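Local coordinates for capsular polysaccharide export system protein KpsC (Thermosulfurimonas dismutans, PDB 6MGD) that probably transfers Kdo in beta-2,7 linkage while building the conserved glycolipid anchor of Gram-negative bacterial capsules, at residues N117-R122 against A293-P298. Numbering follows the deposited sequence.
Sequences NVILER and ALLLYP
L295 points its CD2 methyl at helix 117-132, where it touches both I119 and R122. CD2 meets I119 CG1 at 3.8 Å, the two side chains running antiparallel alongside one another. It also packs against R122 CB at 3.7 Å and continues under the guanidinium, 3.6 Å from that plane and displaced toward its rim. The arginine chain bends at chi3 (43°), which folds its planar end back across the leucine rather than letting it run straight on. Its NH2 consequently comes to 3.4 Å from L295 CG, a van der Waals contact of an apolar branch with one face of a charged planar group. Outside the two segments, NE forms a salt bridge with E312; between them, a water in the guanidinium plane accepts weakly from R122 NH2 (2.6 Å) and donates to L295 O, 3.2 Å from the water oxygen. An alanine in place of R122 would keep the CB contact but lose the guanidinium over L295, probably leaving E312 without its cationic mate and the water without its link to helix 117-132. I119 holds CG1 anti to its own backbone N (chi1 -166°) and extends CD1 to L296, where it rests 3.7 Å from CG and also touches the leucine methyls. L296 leans onto F115 and I109 as well, and L295 reaches V126 one turn further along helix 117-132. Aliphatic contacts, with the arginine and its bridging water beside them, thus pack the start of helix 117-132 against the last turn of helix 286-296, just before strand 298-300 joins the edge of the mixed sheet in this GT-B-clan glycosyltransferase.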
loop_
_atom_site.group_PDB
_atom_site.type_symbol
_atom_site.label_atom_id
_atom_site.label_comp_id
_atom_site.label_asym_id
_atom_site.label_seq_id
_atom_site.Cartn_x
_atom_site.Cartn_y
_atom_site.Cartn_z
ATOM N N ASN A 117 -16.393 13.183 -14.120
ATOM C CA ASN A 117 -15.340 13.789 -14.927
ATOM C C ASN A 117 -14.400 14.650 -14.092
ATOM O O ASN A 117 -13.227 14.804 -14.449
ATOM C CB ASN A 117 -15.955 14.625 -16.049
ATOM C CG ASN A 117 -16.880 15.704 -15.527
ATOM O OD1 ASN A 117 -17.484 15.555 -14.465
ATOM N ND2 ASN A 117 -16.997 16.797 -16.270
ATOM N N VAL A 118 -14.885 15.214 -12.982
ATOM C CA VAL A 118 -14.069 16.142 -12.203
ATOM C C VAL A 118 -12.953 15.401 -11.474
ATOM O O VAL A 118 -11.797 15.839 -11.472
ATOM C CB VAL A 118 -14.950 16.941 -11.228
ATOM C CG1 VAL A 118 -14.089 17.779 -10.293
ATOM C CG2 VAL A 118 -15.918 17.826 -11.999
ATOM N N ILE A 119 -13.280 14.269 -10.843
ATOM C CA ILE A 119 -12.271 13.529 -10.095
ATOM C C ILE A 119 -11.240 12.893 -11.021
ATOM O O ILE A 119 -10.101 12.650 -10.603
ATOM C CB ILE A 119 -12.934 12.472 -9.189
ATOM C CG1 ILE A 119 -11.933 11.947 -8.156
ATOM C CG2 ILE A 119 -13.498 11.324 -10.013
ATOM C CD1 ILE A 119 -12.541 11.027 -7.129
ATOM N N LEU A 120 -11.603 12.625 -12.277
ATOM C CA LEU A 120 -10.617 12.125 -13.229
ATOM C C LEU A 120 -9.590 13.192 -13.581
ATOM O O LEU A 120 -8.434 12.863 -13.870
ATOM C CB LEU A 120 -11.311 11.615 -14.490
ATOM C CG LEU A 120 -12.149 10.348 -14.323
ATOM C CD1 LEU A 120 -12.787 9.949 -15.644
ATOM C CD2 LEU A 120 -11.297 9.216 -13.765
ATOM N N GLU A 121 -9.991 14.467 -13.566
ATOM C CA GLU A 121 -9.036 15.545 -13.801
ATOM C C GLU A 121 -7.988 15.592 -12.696
ATOM O O GLU A 121 -6.784 15.648 -12.970
ATOM C CB GLU A 121 -9.760 16.889 -13.901
ATOM C CG GLU A 121 -10.950 16.913 -14.845
ATOM C CD GLU A 121 -10.585 16.558 -16.272
ATOM O OE1 GLU A 121 -11.444 15.988 -16.978
ATOM O OE2 GLU A 121 -9.443 16.848 -16.689
ATOM N N ARG A 122 -8.433 15.574 -11.437
ATOM C CA ARG A 122 -7.499 15.606 -10.317
ATOM C C ARG A 122 -6.545 14.420 -10.362
ATOM O O ARG A 122 -5.345 14.572 -10.111
ATOM C CB ARG A 122 -8.264 15.617 -8.995
ATOM C CG ARG A 122 -9.188 16.802 -8.802
ATOM C CD ARG A 122 -10.037 16.583 -7.568
ATOM N NE ARG A 122 -9.237 16.044 -6.470
ATOM C CZ ARG A 122 -9.745 15.427 -5.408
ATOM N NH1 ARG A 122 -11.055 15.263 -5.300
ATOM N NH2 ARG A 122 -8.941 14.969 -4.459
ATOM N N ALA A 293 -7.410 4.961 -5.184
ATOM C CA ALA A 293 -6.414 4.620 -4.174
ATOM C C ALA A 293 -5.855 5.855 -3.474
ATOM O O ALA A 293 -5.583 5.813 -2.269
ATOM C CB ALA A 293 -5.279 3.816 -4.807
ATOM N N LEU A 294 -5.673 6.956 -4.205
ATOM C CA LEU A 294 -5.019 8.140 -3.662
ATOM C C LEU A 294 -5.980 9.245 -3.248
ATOM O O LEU A 294 -5.702 9.954 -2.275
ATOM C CB LEU A 294 -4.025 8.713 -4.680
ATOM C CG LEU A 294 -2.718 7.942 -4.847
ATOM C CD1 LEU A 294 -1.811 8.624 -5.856
ATOM C CD2 LEU A 294 -2.022 7.807 -3.505
ATOM N N LEU A 295 -7.099 9.413 -3.948
ATOM C CA LEU A 295 -7.977 10.557 -3.728
ATOM C C LEU A 295 -9.132 10.267 -2.774
ATOM O O LEU A 295 -9.425 11.093 -1.903
ATOM C CB LEU A 295 -8.529 11.062 -5.067
ATOM C CG LEU A 295 -7.703 12.115 -5.819
ATOM C CD1 LEU A 295 -6.250 11.690 -5.999
ATOM C CD2 LEU A 295 -8.336 12.425 -7.169
ATOM N N LEU A 296 -9.795 9.119 -2.909
ATOM C CA LEU A 296 -10.966 8.798 -2.097
ATOM C C LEU A 296 -10.649 7.907 -0.902
ATOM O O LEU A 296 -11.200 8.120 0.182
ATOM C CB LEU A 296 -12.033 8.116 -2.960
ATOM C CG LEU A 296 -12.708 8.962 -4.038
ATOM C CD1 LEU A 296 -13.535 8.083 -4.962
ATOM C CD2 LEU A 296 -13.578 10.031 -3.402
ATOM N N TYR A 297 -9.770 6.917 -1.077
ATOM C CA TYR A 297 -9.561 5.919 -0.027
ATOM C C TYR A 297 -8.888 6.494 1.215
ATOM O O TYR A 297 -9.422 6.302 2.321
ATOM C CB TYR A 297 -8.783 4.730 -0.603
ATOM C CG TYR A 297 -8.577 3.571 0.342
ATOM C CD1 TYR A 297 -9.659 2.930 0.938
ATOM C CD2 TYR A 297 -7.301 3.089 0.606
ATOM C CE1 TYR A 297 -9.472 1.855 1.792
ATOM C CE2 TYR A 297 -7.104 2.013 1.453
ATOM C CZ TYR A 297 -8.192 1.401 2.045
ATOM O OH TYR A 297 -7.997 0.334 2.891
ATOM N N PRO A 298 -7.749 7.183 1.132
ATOM C CA PRO A 298 -7.076 7.629 2.352
ATOM C C PRO A 298 -7.511 9.022 2.784
ATOM O O PRO A 298 -7.971 9.843 1.987
ATOM C CB PRO A 298 -5.590 7.625 1.953
ATOM C CG PRO A 298 -5.567 7.485 0.431
ATOM C CD PRO A 298 -6.979 7.591 -0.053
HETATM O O HOH W 1 -8.253 14.066 -2.075
#